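Local coordinates for membrane protein (Acinetobacter baumannii AB307-0294, PDB 5DL5) that probably forms a beta-barrel channel of the OprD porin family in the outer membrane, letting small molecules and possibly antibiotics across the outer membrane, at residues Gly194-Phe199 with Ser206-Asp211; Gly328-Ser333 with Asp362-Asn367; Asp392-Ile397 with Phe422-Val427. One frame throughout, in Å; residues are numbered along the deposited sequence.

Interaction 1 of 3, residues Gly194-Phe199 with Ser206-Asp211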
ATOM      1  N   GLY A 194     -17.852  -0.650  -1.151  1.00 31.18           N
ATOM      2  CA  GLY A 194     -17.614  -1.346   0.098  1.00 31.76           C
ATOM      3  C   GLY A 194     -18.166  -0.564   1.300  1.00 33.43           C
ATOM      4  O   GLY A 194     -18.712   0.500   1.178  1.00 32.56           O
ATOM      5  N   ALA A 195     -17.917  -1.085   2.464  1.00 31.79           N
ATOM      6  CA  ALA A 195     -18.431  -0.484   3.658  1.00 33.93           C
ATOM      7  C   ALA A 195     -17.503  -0.895   4.794  1.00 34.95           C
ATOM      8  O   ALA A 195     -16.920  -1.995   4.787  1.00 32.63           O
ATOM      9  CB  ALA A 195     -19.828  -0.971   3.955  1.00 35.11           C
ATOM     10  N   LYS A 196     -17.452  -0.051   5.786  1.00 35.40           N
ATOM     11  CA  LYS A 196     -16.631  -0.238   6.966  1.00 38.32           C
ATOM     12  C   LYS A 196     -17.516   0.215   8.117  1.00 37.61           C
ATOM     13  O   LYS A 196     -18.172   1.261   8.045  1.00 36.64           O
ATOM     14  CB  LYS A 196     -15.447   0.700   6.877  1.00 42.19           C
ATOM     15  CG  LYS A 196     -14.528   0.608   8.063  1.00 52.35           C
ATOM     16  CD  LYS A 196     -13.345   1.569   7.942  1.00 59.58           C
ATOM     17  CE  LYS A 196     -13.362   2.520   6.745  1.00 61.41           C
ATOM     18  NZ  LYS A 196     -12.667   3.809   7.054  1.00 71.45           N
ATOM     19  N   TYR A 197     -17.496  -0.547   9.203  1.00 35.73           N
ATOM     20  CA  TYR A 197     -18.361  -0.273  10.332  1.00 36.11           C
ATOM     21  C   TYR A 197     -17.619  -0.472  11.672  1.00 37.27           C
ATOM     22  O   TYR A 197     -16.929  -1.512  11.878  1.00 34.24           O
ATOM     23  CB  TYR A 197     -19.552  -1.159  10.260  1.00 35.47           C
ATOM     24  CG  TYR A 197     -20.616  -0.818  11.317  1.00 38.20           C
ATOM     25  CD1 TYR A 197     -21.174   0.462  11.342  1.00 42.31           C
ATOM     26  CD2 TYR A 197     -21.017  -1.745  12.279  1.00 38.57           C
ATOM     27  CE1 TYR A 197     -22.132   0.817  12.288  1.00 46.15           C
ATOM     28  CE2 TYR A 197     -21.931  -1.397  13.282  1.00 41.48           C
ATOM     29  CZ  TYR A 197     -22.489  -0.149  13.252  1.00 44.57           C
ATOM     30  OH  TYR A 197     -23.381   0.270  14.123  1.00 47.27           O
ATOM     31  N   LYS A 198     -17.777   0.512  12.550  1.00 38.35           N
ATOM     32  CA  LYS A 198     -17.304   0.408  13.941  1.00 40.54           C
ATOM     33  C   LYS A 198     -18.512   0.000  14.795  1.00 40.32           C
ATOM     34  O   LYS A 198     -19.446   0.801  15.017  1.00 43.93           O
ATOM     35  CB  LYS A 198     -16.736   1.774  14.377  1.00 45.31           C
ATOM     36  CG  LYS A 198     -16.055   1.692  15.747  1.00 50.63           C
ATOM     37  CD  LYS A 198     -15.733   3.087  16.257  1.00 57.34           C
ATOM     38  CE  LYS A 198     -15.181   2.919  17.641  1.00 60.32           C
ATOM     39  NZ  LYS A 198     -14.670   4.163  18.160  1.00 67.57           N
ATOM     40  N   PHE A 199     -18.511  -1.235  15.276  1.00 41.15           N
ATOM     41  CA  PHE A 199     -19.605  -1.802  16.107  1.00 41.26           C
ATOM     42  C   PHE A 199     -19.567  -1.219  17.507  1.00 43.80           C
ATOM     43  O   PHE A 199     -20.565  -0.824  18.034  1.00 44.16           O
ATOM     44  CB  PHE A 199     -19.515  -3.318  16.220  1.00 42.21           C
ATOM     45  CG  PHE A 199     -19.780  -4.044  14.942  1.00 41.36           C
ATOM     46  CD1 PHE A 199     -18.798  -4.273  14.061  1.00 39.20           C
ATOM     47  CD2 PHE A 199     -21.057  -4.494  14.636  1.00 42.93           C
ATOM     48  CE1 PHE A 199     -19.069  -4.951  12.884  1.00 38.87           C
ATOM     49  CE2 PHE A 199     -21.328  -5.150  13.467  1.00 40.07           C
ATOM     50  CZ  PHE A 199     -20.321  -5.403  12.604  1.00 38.56           C
ATOM     51  N   SER A 206     -15.006  -4.734   7.924  1.00 35.55           N
ATOM     52  CA  SER A 206     -15.138  -4.164   6.550  1.00 34.31           C
ATOM     53  C   SER A 206     -15.174  -5.138   5.444  1.00 32.91           C
ATOM     54  O   SER A 206     -14.748  -6.244   5.583  1.00 31.60           O
ATOM     55  CB  SER A 206     -14.117  -3.144   6.329  1.00 34.32           C
ATOM     56  OG  SER A 206     -12.877  -3.646   6.300  1.00 41.38           O
ATOM     57  N   TYR A 207     -15.782  -4.746   4.330  1.00 31.61           N
ATOM     58  CA  TYR A 207     -15.969  -5.610   3.179  1.00 29.31           C
ATOM     59  C   TYR A 207     -15.995  -4.667   1.959  1.00 27.64           C
ATOM     60  O   TYR A 207     -16.736  -3.647   1.942  1.00 29.11           O
ATOM     61  CB  TYR A 207     -17.324  -6.313   3.409  1.00 32.50           C
ATOM     62  CG  TYR A 207     -17.776  -7.332   2.457  1.00 37.62           C
ATOM     63  CD1 TYR A 207     -16.862  -8.163   1.812  1.00 42.81           C
ATOM     64  CD2 TYR A 207     -19.131  -7.613   2.316  1.00 43.04           C
ATOM     65  CE1 TYR A 207     -17.255  -9.123   0.936  1.00 46.63           C
ATOM     66  CE2 TYR A 207     -19.576  -8.647   1.476  1.00 47.56           C
ATOM     67  CZ  TYR A 207     -18.631  -9.414   0.813  1.00 49.57           C
ATOM     68  OH  TYR A 207     -18.975 -10.411  -0.054  1.00 51.11           O
ATOM     69  N   TYR A 208     -15.128  -4.943   1.018  1.00 28.48           N
ATOM     70  CA  TYR A 208     -14.974  -4.112  -0.166  1.00 30.98           C
ATOM     71  C   TYR A 208     -14.909  -5.037  -1.390  1.00 31.03           C
ATOM     72  O   TYR A 208     -14.473  -6.166  -1.294  1.00 29.76           O
ATOM     73  CB  TYR A 208     -13.636  -3.321  -0.103  1.00 30.02           C
ATOM     74  CG  TYR A 208     -13.580  -2.247   0.898  1.00 30.56           C
ATOM     75  CD1 TYR A 208     -13.145  -2.507   2.171  1.00 31.76           C
ATOM     76  CD2 TYR A 208     -13.987  -0.972   0.585  1.00 33.57           C
ATOM     77  CE1 TYR A 208     -13.131  -1.505   3.160  1.00 34.19           C
ATOM     78  CE2 TYR A 208     -13.982   0.072   1.530  1.00 34.63           C
ATOM     79  CZ  TYR A 208     -13.534  -0.226   2.819  1.00 37.14           C
ATOM     80  OH  TYR A 208     -13.511   0.711   3.805  1.00 38.91           O
ATOM     81  N   GLY A 209     -15.290  -4.499  -2.524  1.00 28.96           N
ATOM     82  CA  GLY A 209     -15.286  -5.150  -3.816  1.00 30.22           C
ATOM     83  C   GLY A 209     -14.632  -4.278  -4.890  1.00 30.53           C
ATOM     84  O   GLY A 209     -14.734  -3.001  -4.858  1.00 30.39           O
ATOM     85  N   LEU A 210     -13.983  -4.950  -5.841  1.00 30.33           N
ATOM     86  CA  LEU A 210     -13.417  -4.319  -6.991  1.00 31.43           C
ATOM     87  C   LEU A 210     -13.839  -5.160  -8.192  1.00 32.94           C
ATOM     88  O   LEU A 210     -13.614  -6.384  -8.228  1.00 29.84           O
ATOM     89  CB  LEU A 210     -11.887  -4.274  -6.965  1.00 29.51           C
ATOM     90  CG  LEU A 210     -11.143  -3.931  -8.246  1.00 29.69           C
ATOM     91  CD1 LEU A 210     -11.332  -2.516  -8.794  1.00 33.47           C
ATOM     92  CD2 LEU A 210      -9.676  -4.110  -8.042  1.00 29.54           C
ATOM     93  N   ASP A 211     -14.310  -4.467  -9.230  1.00 31.92           N
ATOM     94  CA  ASP A 211     -14.414  -5.092 -10.557  1.00 33.55           C
ATOM     95  C   ASP A 211     -13.698  -4.229 -11.578  1.00 33.27           C
ATOM     96  O   ASP A 211     -14.164  -3.078 -11.875  1.00 30.47           O
ATOM     97  CB  ASP A 211     -15.888  -5.264 -10.911  1.00 36.02           C
ATOM     98  CG  ASP A 211     -16.090  -5.925 -12.309  1.00 43.59           C
ATOM     99  OD1 ASP A 211     -15.421  -5.584 -13.249  1.00 52.98           O
ATOM    100  OD2 ASP A 211     -16.895  -6.805 -12.490  1.00 53.95           O
TER
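The Tyr208 ring reaches back across the strand pair to Gly194, where its CD2 lies 3.7 Å from Gly194 CA. This is the tight part: the two form a non-hydrogen-bonded antiparallel pair whose CA atoms are 3.8 Å apart, and Gly194, having no side chain, lets the ring lie over its CA. With CG beside its own backbone N (chi1 -70°), Tyr208 leans over the partner strand, bringing Ala195 N under one ring face near the rim. The phenol oxygen continues along the sheet face shared with Lys196 and Ser206, with Tyr208 OH 3.5 Å from Lys196 CE. Next to Gly194, two backbone hydrogen bonds run from Ala195 N to Tyr207 O at 2.9 Å and from Tyr207 N to Ala195 O at 3.0 Å. Their side chains occupy the other face and form the loose side: the Ala195 methyl and the exposed Tyr207 ring barely meet the facing segment. The hairpin of strands 190-200 and 203-212 is flanked by strand 160-171, whose Val163 touches Tyr208, and by strand 216-229, which packs on Ser206, while Pro133 and Val134 of a loop also lie against Tyr208.

Interaction 2 of 3, residues Gly328-Ser333 with Asp362-Asn367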
ATOM      1  N   GLY A 328       3.146 -16.076  -2.674  1.00 29.26           N
ATOM      2  CA  GLY A 328       3.320 -17.149  -3.624  1.00 29.11           C
ATOM      3  C   GLY A 328       2.138 -18.137  -3.643  1.00 29.17           C
ATOM      4  O   GLY A 328       1.317 -18.245  -2.710  1.00 27.61           O
ATOM      5  N   ASN A 329       2.096 -18.813  -4.753  1.00 30.23           N
ATOM      6  CA  ASN A 329       1.087 -19.786  -5.078  1.00 32.57           C
ATOM      7  C   ASN A 329       1.120 -20.926  -3.991  1.00 31.61           C
ATOM      8  O   ASN A 329       2.150 -21.508  -3.803  1.00 31.61           O
ATOM      9  CB  ASN A 329       1.296 -20.274  -6.473  1.00 32.84           C
ATOM     10  CG  ASN A 329       0.229 -21.284  -6.951  1.00 34.56           C
ATOM     11  OD1 ASN A 329      -0.244 -22.152  -6.210  1.00 37.22           O
ATOM     12  ND2 ASN A 329       0.022 -21.292  -8.228  1.00 35.16           N
ATOM     13  N   HIS A 330      -0.009 -21.104  -3.259  1.00 29.61           N
ATOM     14  CA  HIS A 330      -0.138 -22.094  -2.105  1.00 34.44           C
ATOM     15  C   HIS A 330       0.711 -21.745  -0.927  1.00 33.12           C
ATOM     16  O   HIS A 330       0.848 -22.554  -0.060  1.00 33.12           O
ATOM     17  CB  HIS A 330       0.175 -23.537  -2.582  1.00 38.62           C
ATOM     18  CG  HIS A 330      -1.003 -24.221  -3.184  1.00 46.31           C
ATOM     19  ND1 HIS A 330      -1.678 -23.732  -4.309  1.00 48.53           N
ATOM     20  CD2 HIS A 330      -1.700 -25.320  -2.770  1.00 47.13           C
ATOM     21  CE1 HIS A 330      -2.709 -24.527  -4.590  1.00 47.71           C
ATOM     22  NE2 HIS A 330      -2.750 -25.486  -3.666  1.00 51.04           N
ATOM     23  N   GLU A 331       1.340 -20.526  -0.884  1.00 31.04           N
ATOM     24  CA  GLU A 331       2.293 -20.249   0.158  1.00 29.43           C
ATOM     25  C   GLU A 331       1.609 -20.104   1.514  1.00 31.44           C
ATOM     26  O   GLU A 331       0.629 -19.356   1.683  1.00 29.15           O
ATOM     27  CB  GLU A 331       3.081 -18.955  -0.146  1.00 31.55           C
ATOM     28  CG  GLU A 331       4.180 -18.696   0.860  1.00 31.91           C
ATOM     29  CD  GLU A 331       5.069 -17.529   0.567  1.00 34.63           C
ATOM     30  OE1 GLU A 331       4.808 -16.825  -0.410  1.00 31.23           O
ATOM     31  OE2 GLU A 331       6.011 -17.324   1.378  1.00 32.61           O
ATOM     32  N   LYS A 332       2.156 -20.789   2.489  1.00 28.81           N
ATOM     33  CA  LYS A 332       1.827 -20.521   3.879  1.00 29.62           C
ATOM     34  C   LYS A 332       2.908 -19.687   4.562  1.00 27.29           C
ATOM     35  O   LYS A 332       4.043 -19.878   4.234  1.00 29.07           O
ATOM     36  CB  LYS A 332       1.684 -21.861   4.640  1.00 30.34           C
ATOM     37  CG  LYS A 332       0.622 -22.793   4.085  1.00 34.50           C
ATOM     38  CD  LYS A 332       0.699 -24.086   4.904  1.00 40.31           C
ATOM     39  CE  LYS A 332      -0.578 -24.863   5.028  1.00 42.59           C
ATOM     40  NZ  LYS A 332      -0.652 -25.673   3.816  1.00 46.10           N
ATOM     41  N   SER A 333       2.583 -18.875   5.608  1.00 26.33           N
ATOM     42  CA  SER A 333       3.678 -18.218   6.300  1.00 28.70           C
ATOM     43  C   SER A 333       3.300 -17.844   7.741  1.00 29.30           C
ATOM     44  O   SER A 333       2.109 -17.761   8.111  1.00 29.31           O
ATOM     45  CB  SER A 333       4.098 -16.920   5.530  1.00 30.49           C
ATOM     46  OG  SER A 333       2.999 -16.026   5.384  1.00 28.89           O
ATOM     47  N   ASP A 362       5.834 -24.082   1.254  1.00 29.83           N
ATOM     48  CA  ASP A 362       4.746 -24.630   0.396  1.00 31.95           C
ATOM     49  C   ASP A 362       4.512 -23.768  -0.894  1.00 30.64           C
ATOM     50  O   ASP A 362       3.427 -23.764  -1.473  1.00 32.28           O
ATOM     51  CB  ASP A 362       3.399 -24.754   1.130  1.00 32.56           C
ATOM     52  CG  ASP A 362       3.195 -26.159   1.850  1.00 38.04           C
ATOM     53  OD1 ASP A 362       4.071 -27.043   1.794  1.00 37.29           O
ATOM     54  OD2 ASP A 362       2.115 -26.254   2.440  1.00 39.79           O
ATOM     55  N   ILE A 363       5.510 -23.053  -1.326  1.00 31.95           N
ATOM     56  CA  ILE A 363       5.348 -22.195  -2.499  1.00 32.27           C
ATOM     57  C   ILE A 363       5.536 -23.072  -3.726  1.00 35.23           C
ATOM     58  O   ILE A 363       6.560 -23.838  -3.853  1.00 35.75           O
ATOM     59  CB  ILE A 363       6.405 -21.117  -2.574  1.00 33.18           C
ATOM     60  CG1 ILE A 363       6.364 -20.226  -1.376  1.00 31.96           C
ATOM     61  CG2 ILE A 363       6.221 -20.343  -3.916  1.00 34.40           C
ATOM     62  CD1 ILE A 363       7.677 -19.469  -1.193  1.00 37.05           C
ATOM     63  N   LYS A 364       4.503 -23.025  -4.585  1.00 36.50           N
ATOM     64  CA  LYS A 364       4.516 -23.707  -5.873  1.00 39.98           C
ATOM     65  C   LYS A 364       5.123 -22.844  -6.950  1.00 39.61           C
ATOM     66  O   LYS A 364       4.649 -21.776  -7.169  1.00 37.05           O
ATOM     67  CB  LYS A 364       3.117 -24.063  -6.392  1.00 45.14           C
ATOM     68  CG  LYS A 364       2.413 -25.187  -5.683  1.00 50.64           C
ATOM     69  CD  LYS A 364       1.259 -25.691  -6.537  1.00 57.34           C
ATOM     70  CE  LYS A 364       0.313 -26.523  -5.663  1.00 62.14           C
ATOM     71  NZ  LYS A 364      -0.822 -27.138  -6.466  1.00 65.50           N
ATOM     72  N   VAL A 365       6.114 -23.350  -7.647  1.00 41.60           N
ATOM     73  CA  VAL A 365       6.736 -22.623  -8.746  1.00 41.65           C
ATOM     74  C   VAL A 365       6.575 -23.578  -9.899  1.00 45.40           C
ATOM     75  O   VAL A 365       6.968 -24.788  -9.845  1.00 41.42           O
ATOM     76  CB  VAL A 365       8.235 -22.428  -8.520  1.00 42.11           C
ATOM     77  CG1 VAL A 365       8.835 -21.725  -9.721  1.00 44.00           C
ATOM     78  CG2 VAL A 365       8.528 -21.645  -7.220  1.00 38.19           C
ATOM     79  N   ARG A 366       5.895 -23.057 -10.926  1.00 43.52           N
ATOM     80  CA  ARG A 366       5.257 -23.828 -11.934  1.00 45.12           C
ATOM     81  C   ARG A 366       6.288 -24.651 -12.650  1.00 45.61           C
ATOM     82  O   ARG A 366       7.276 -24.088 -13.063  1.00 45.88           O
ATOM     83  CB  ARG A 366       4.600 -22.813 -12.970  1.00 45.07           C
ATOM     84  CG  ARG A 366       3.945 -23.587 -14.151  1.00 49.37           C
ATOM     85  CD  ARG A 366       3.149 -22.609 -15.026  1.00 51.88           C
ATOM     86  NE  ARG A 366       4.122 -21.807 -15.768  1.00 56.17           N
ATOM     87  CZ  ARG A 366       4.661 -22.189 -16.935  1.00 57.81           C
ATOM     88  NH1 ARG A 366       4.258 -23.289 -17.552  1.00 60.47           N
ATOM     89  NH2 ARG A 366       5.564 -21.413 -17.528  1.00 59.86           N
ATOM     90  N   ASN A 367       6.068 -25.946 -12.819  1.00 50.29           N
ATOM     91  CA  ASN A 367       7.027 -26.880 -13.467  1.00 55.97           C
ATOM     92  C   ASN A 367       8.408 -27.058 -12.782  1.00 58.17           C
ATOM     93  O   ASN A 367       9.331 -27.592 -13.436  1.00 55.15           O
ATOM     94  CB  ASN A 367       7.307 -26.515 -14.951  1.00 62.62           C
ATOM     95  CG  ASN A 367       6.136 -26.774 -15.861  1.00 66.66           C
ATOM     96  OD1 ASN A 367       5.281 -27.626 -15.569  1.00 68.55           O
ATOM     97  ND2 ASN A 367       6.078 -26.022 -16.974  1.00 65.56           N
TER
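His330 offers one ring face to Lys364, whose CE sits over the centre of the imidazole, 3.5 Å from the centroid and almost on the ring normal, a CH-pi contact. The lysine chain runs extended past the Asn329 amide to get there, CD lying 3.9 Å from Asn329 OD1. That same OD1 accepts a 2.9 Å hydrogen bond from His330 ND1, which limits rotation of the ring; the amide's ND2 is in turn bonded to Thr256 and Ser254. The backbone closes with a nearly straight bond, Lys364 N to Asn329 O, 2.9 Å and 179° at the hydrogen. Ile363 lies alongside Glu331, pointing the same way, with CG1 3.5 Å from Glu331 CG. The glutamate, its CG opposite the backbone N (chi1 -175°), sends its extended chain back to receive Gly328 N on OE1 at 2.9 Å. At the far end Lys332 NZ makes a salt bridge of 3.1 Å to Asp362 OD2, the two side chains lying side by side. Gly328-Glu331 is a type II beta turn leading into strand 332-341: Glu331 N bonds to Gly328 O, and His330, third in the turn, takes a positive phi of 67°. On strand 351-365, Asp362 and Ile363 both face Ala372 in a G1 beta bulge, so turn and bulge meet where two adjacent strands of the barrel wall give way to loops.

Interaction 3 of 3, residues Asp392-Ile397 with Phe422-Val427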
ATOM      1  N   ASP A 392       6.555  16.477  14.245  1.00 48.35           N
ATOM      2  CA  ASP A 392       6.124  15.463  13.317  1.00 48.95           C
ATOM      3  C   ASP A 392       7.073  15.146  12.199  1.00 44.83           C
ATOM      4  O   ASP A 392       6.779  14.266  11.458  1.00 41.38           O
ATOM      5  CB  ASP A 392       4.732  15.643  12.659  1.00 55.46           C
ATOM      6  CG  ASP A 392       3.613  15.957  13.653  1.00 65.00           C
ATOM      7  OD1 ASP A 392       3.725  15.628  14.869  1.00 67.26           O
ATOM      8  OD2 ASP A 392       2.614  16.571  13.171  1.00 72.04           O
ATOM      9  N   ALA A 393       8.194  15.807  12.068  1.00 42.68           N
ATOM     10  CA  ALA A 393       9.213  15.250  11.198  1.00 41.10           C
ATOM     11  C   ALA A 393       9.661  13.875  11.719  1.00 41.41           C
ATOM     12  O   ALA A 393       9.646  13.607  12.941  1.00 41.46           O
ATOM     13  CB  ALA A 393      10.412  16.214  11.106  1.00 42.25           C
ATOM     14  N   SER A 394      10.003  12.977  10.808  1.00 40.20           N
ATOM     15  CA  SER A 394      10.478  11.671  11.163  1.00 42.84           C
ATOM     16  C   SER A 394      11.555  11.099  10.296  1.00 45.70           C
ATOM     17  O   SER A 394      11.596  11.378   9.045  1.00 46.47           O
ATOM     18  CB  SER A 394       9.349  10.648  11.139  1.00 44.10           C
ATOM     19  OG  SER A 394       8.716  10.576   9.885  1.00 46.05           O
ATOM     20  N   LEU A 395      12.297  10.157  10.913  1.00 43.87           N
ATOM     21  CA  LEU A 395      13.341   9.414  10.239  1.00 41.54           C
ATOM     22  C   LEU A 395      13.098   7.912  10.451  1.00 41.25           C
ATOM     23  O   LEU A 395      12.826   7.510  11.572  1.00 41.01           O
ATOM     24  CB  LEU A 395      14.646   9.970  10.686  1.00 42.04           C
ATOM     25  CG  LEU A 395      15.854   9.155  10.217  1.00 42.19           C
ATOM     26  CD1 LEU A 395      15.970   9.344   8.694  1.00 43.13           C
ATOM     27  CD2 LEU A 395      17.079   9.614  10.907  1.00 48.00           C
ATOM     28  N   ARG A 396      13.068   7.101   9.372  1.00 39.31           N
ATOM     29  CA  ARG A 396      12.753   5.650   9.399  1.00 40.30           C
ATOM     30  C   ARG A 396      13.968   5.055   8.769  1.00 41.33           C
ATOM     31  O   ARG A 396      14.342   5.481   7.653  1.00 37.31           O
ATOM     32  CB  ARG A 396      11.668   5.249   8.418  1.00 42.01           C
ATOM     33  CG  ARG A 396      10.346   5.534   8.948  1.00 50.31           C
ATOM     34  CD  ARG A 396       9.192   4.897   8.190  1.00 50.24           C
ATOM     35  NE  ARG A 396       9.178   5.032   6.736  1.00 56.35           N
ATOM     36  CZ  ARG A 396       8.859   6.095   5.986  1.00 58.42           C
ATOM     37  NH1 ARG A 396       8.664   7.301   6.483  1.00 58.88           N
ATOM     38  NH2 ARG A 396       8.804   5.961   4.669  1.00 62.82           N
ATOM     39  N   ILE A 397      14.601   4.103   9.443  1.00 39.72           N
ATOM     40  CA  ILE A 397      15.729   3.368   8.936  1.00 41.20           C
ATOM     41  C   ILE A 397      15.291   1.903   9.056  1.00 40.13           C
ATOM     42  O   ILE A 397      14.922   1.466  10.120  1.00 38.71           O
ATOM     43  CB  ILE A 397      17.025   3.507   9.734  1.00 44.08           C
ATOM     44  CG1 ILE A 397      17.621   4.872   9.632  1.00 51.90           C
ATOM     45  CG2 ILE A 397      18.064   2.539   9.187  1.00 44.44           C
ATOM     46  CD1 ILE A 397      16.745   5.931  10.250  1.00 56.15           C
ATOM     47  N   PHE A 422      14.149   6.969   5.063  1.00 36.45           N
ATOM     48  CA  PHE A 422      13.236   8.005   4.659  1.00 38.24           C
ATOM     49  C   PHE A 422      13.216   9.059   5.719  1.00 38.33           C
ATOM     50  O   PHE A 422      12.943   8.759   6.854  1.00 36.27           O
ATOM     51  CB  PHE A 422      11.811   7.438   4.464  1.00 40.28           C
ATOM     52  CG  PHE A 422      11.660   6.641   3.192  1.00 40.74           C
ATOM     53  CD1 PHE A 422      11.507   7.303   1.927  1.00 39.00           C
ATOM     54  CD2 PHE A 422      11.641   5.248   3.220  1.00 42.02           C
ATOM     55  CE1 PHE A 422      11.367   6.582   0.740  1.00 37.59           C
ATOM     56  CE2 PHE A 422      11.513   4.529   1.998  1.00 43.26           C
ATOM     57  CZ  PHE A 422      11.431   5.222   0.748  1.00 40.36           C
ATOM     58  N   LEU A 423      13.533  10.268   5.315  1.00 37.16           N
ATOM     59  CA  LEU A 423      13.308  11.471   6.080  1.00 39.70           C
ATOM     60  C   LEU A 423      12.067  12.222   5.535  1.00 40.03           C
ATOM     61  O   LEU A 423      12.075  12.647   4.371  1.00 41.68           O
ATOM     62  CB  LEU A 423      14.540  12.396   5.928  1.00 39.33           C
ATOM     63  CG  LEU A 423      14.458  13.788   6.522  1.00 40.64           C
ATOM     64  CD1 LEU A 423      14.245  13.592   8.000  1.00 41.81           C
ATOM     65  CD2 LEU A 423      15.695  14.672   6.265  1.00 42.30           C
ATOM     66  N   ASP A 424      11.063  12.417   6.376  1.00 40.68           N
ATOM     67  CA  ASP A 424       9.751  13.038   6.046  1.00 41.32           C
ATOM     68  C   ASP A 424       9.640  14.260   6.880  1.00 41.82           C
ATOM     69  O   ASP A 424       9.677  14.173   8.113  1.00 41.98           O
ATOM     70  CB  ASP A 424       8.603  12.084   6.420  1.00 43.03           C
ATOM     71  CG  ASP A 424       8.400  10.965   5.403  1.00 46.76           C
ATOM     72  OD1 ASP A 424       9.127  10.973   4.374  1.00 52.09           O
ATOM     73  OD2 ASP A 424       7.569  10.021   5.639  1.00 54.29           O
ATOM     74  N   ILE A 425       9.554  15.412   6.240  1.00 41.68           N
ATOM     75  CA  ILE A 425       9.375  16.693   6.895  1.00 44.44           C
ATOM     76  C   ILE A 425       8.014  17.343   6.440  1.00 48.08           C
ATOM     77  O   ILE A 425       7.921  17.974   5.310  1.00 46.58           O
ATOM     78  CB  ILE A 425      10.510  17.610   6.592  1.00 45.68           C
ATOM     79  CG1 ILE A 425      11.836  16.961   7.058  1.00 47.35           C
ATOM     80  CG2 ILE A 425      10.315  18.933   7.331  1.00 49.18           C
ATOM     81  CD1 ILE A 425      13.056  17.698   6.657  1.00 48.45           C
ATOM     82  N   PRO A 426       6.993  17.230   7.305  1.00 48.69           N
ATOM     83  CA  PRO A 426       5.682  17.796   6.991  1.00 50.40           C
ATOM     84  C   PRO A 426       5.620  19.257   7.279  1.00 52.52           C
ATOM     85  O   PRO A 426       6.163  19.720   8.269  1.00 54.50           O
ATOM     86  CB  PRO A 426       4.736  16.939   7.877  1.00 53.12           C
ATOM     87  CG  PRO A 426       5.562  16.652   9.114  1.00 51.57           C
ATOM     88  CD  PRO A 426       6.971  16.447   8.568  1.00 49.73           C
ATOM     89  N   VAL A 427       5.025  20.059   6.378  1.00 52.57           N
ATOM     90  CA  VAL A 427       4.849  21.503   6.613  1.00 54.25           C
ATOM     91  C   VAL A 427       3.375  21.958   6.269  1.00 58.04           C
ATOM     92  O   VAL A 427       2.847  21.644   5.151  1.00 56.06           O
ATOM     93  CB  VAL A 427       5.828  22.272   5.726  1.00 55.66           C
ATOM     94  CG1 VAL A 427       5.533  23.751   5.732  1.00 57.63           C
ATOM     95  CG2 VAL A 427       7.279  21.955   6.126  1.00 56.41           C
TER
HETATM   96  O   HOH W   1      10.305   8.885   7.758  1.00 42.75           O
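Phe422 O is gripped from two sources: Arg396 N donates to it at 3.0 Å, and a water donates to it at 2.8 Å. The water also hydrogen-bonds Ser394 OG at 3.1 Å, so it ties both strands together on the face that carries Ser394, Arg396, Phe422 and Asp424. On that face the Arg396 chain bends at its third torsion (chi3 -48°), which brings one guanidinium face against Phe422 CB. Guanidinium and ring planes are nearly parallel, 12° apart, but the groups are offset, with Arg396 NH2 3.3 Å from Phe422 CD2. NH1 then reaches Asp424 OD2 in a 3.1 Å salt bridge. The approach is uneven: the carboxylate oxygen lies close to the guanidinium plane, whereas NH1 stands 57° out of the carboxylate plane. Asp424 has a second basic partner, since its OD1 is bridged by Arg35 of strand 29-43, and this carboxylate would probably offset part of the two arginines' positive charge. Paired backbone bonds fix the register, with Ser394 N to Asp424 O at 3.0 Å and Asp424 N to Ser394 O at 2.9 Å, joined by the reciprocal bond from Phe422 N to Arg396 O. Pro426 shares the polar face, its CG meeting Asp392 O and CB. On the reverse face Leu395 with Leu423, and Ala393 CB with Ile425 CG1, make sparse apolar contacts. Ile425 lies about 9 Å from a bound detergent, consistent with this face meeting lipid. A polar face backed by an apolar one fits the wall of an outer-membrane beta-barrel, and the gathering of Arg35, Arg396 and Lys382 on the polar face is consistent with the basic ladder of OprD-family channels.

All three contacts join neighbouring antiparallel strands of the barrel, but at separate places: their centres lie 29 to 37 Å apart, and no two touch. Interaction 1 is a surface contact in which little beyond backbone pairing and one tyrosine engages; interactions 2 and 3 are partly buried, each with four buried residues among those touching. Both of these carry a salt bridge. Interaction 2 sits where strands run into loops, so its chemistry is turn, bulge and side-chain bonds with a single backbone bond between the two segments. Interaction 3 sets its salt bridge on a regular ladder of four backbone bonds, together with a bridging water. Interactions 2 and 3 lie on opposite sides of the chain's centre. The interface grows from 260 to 397 to 474 Å² through the series.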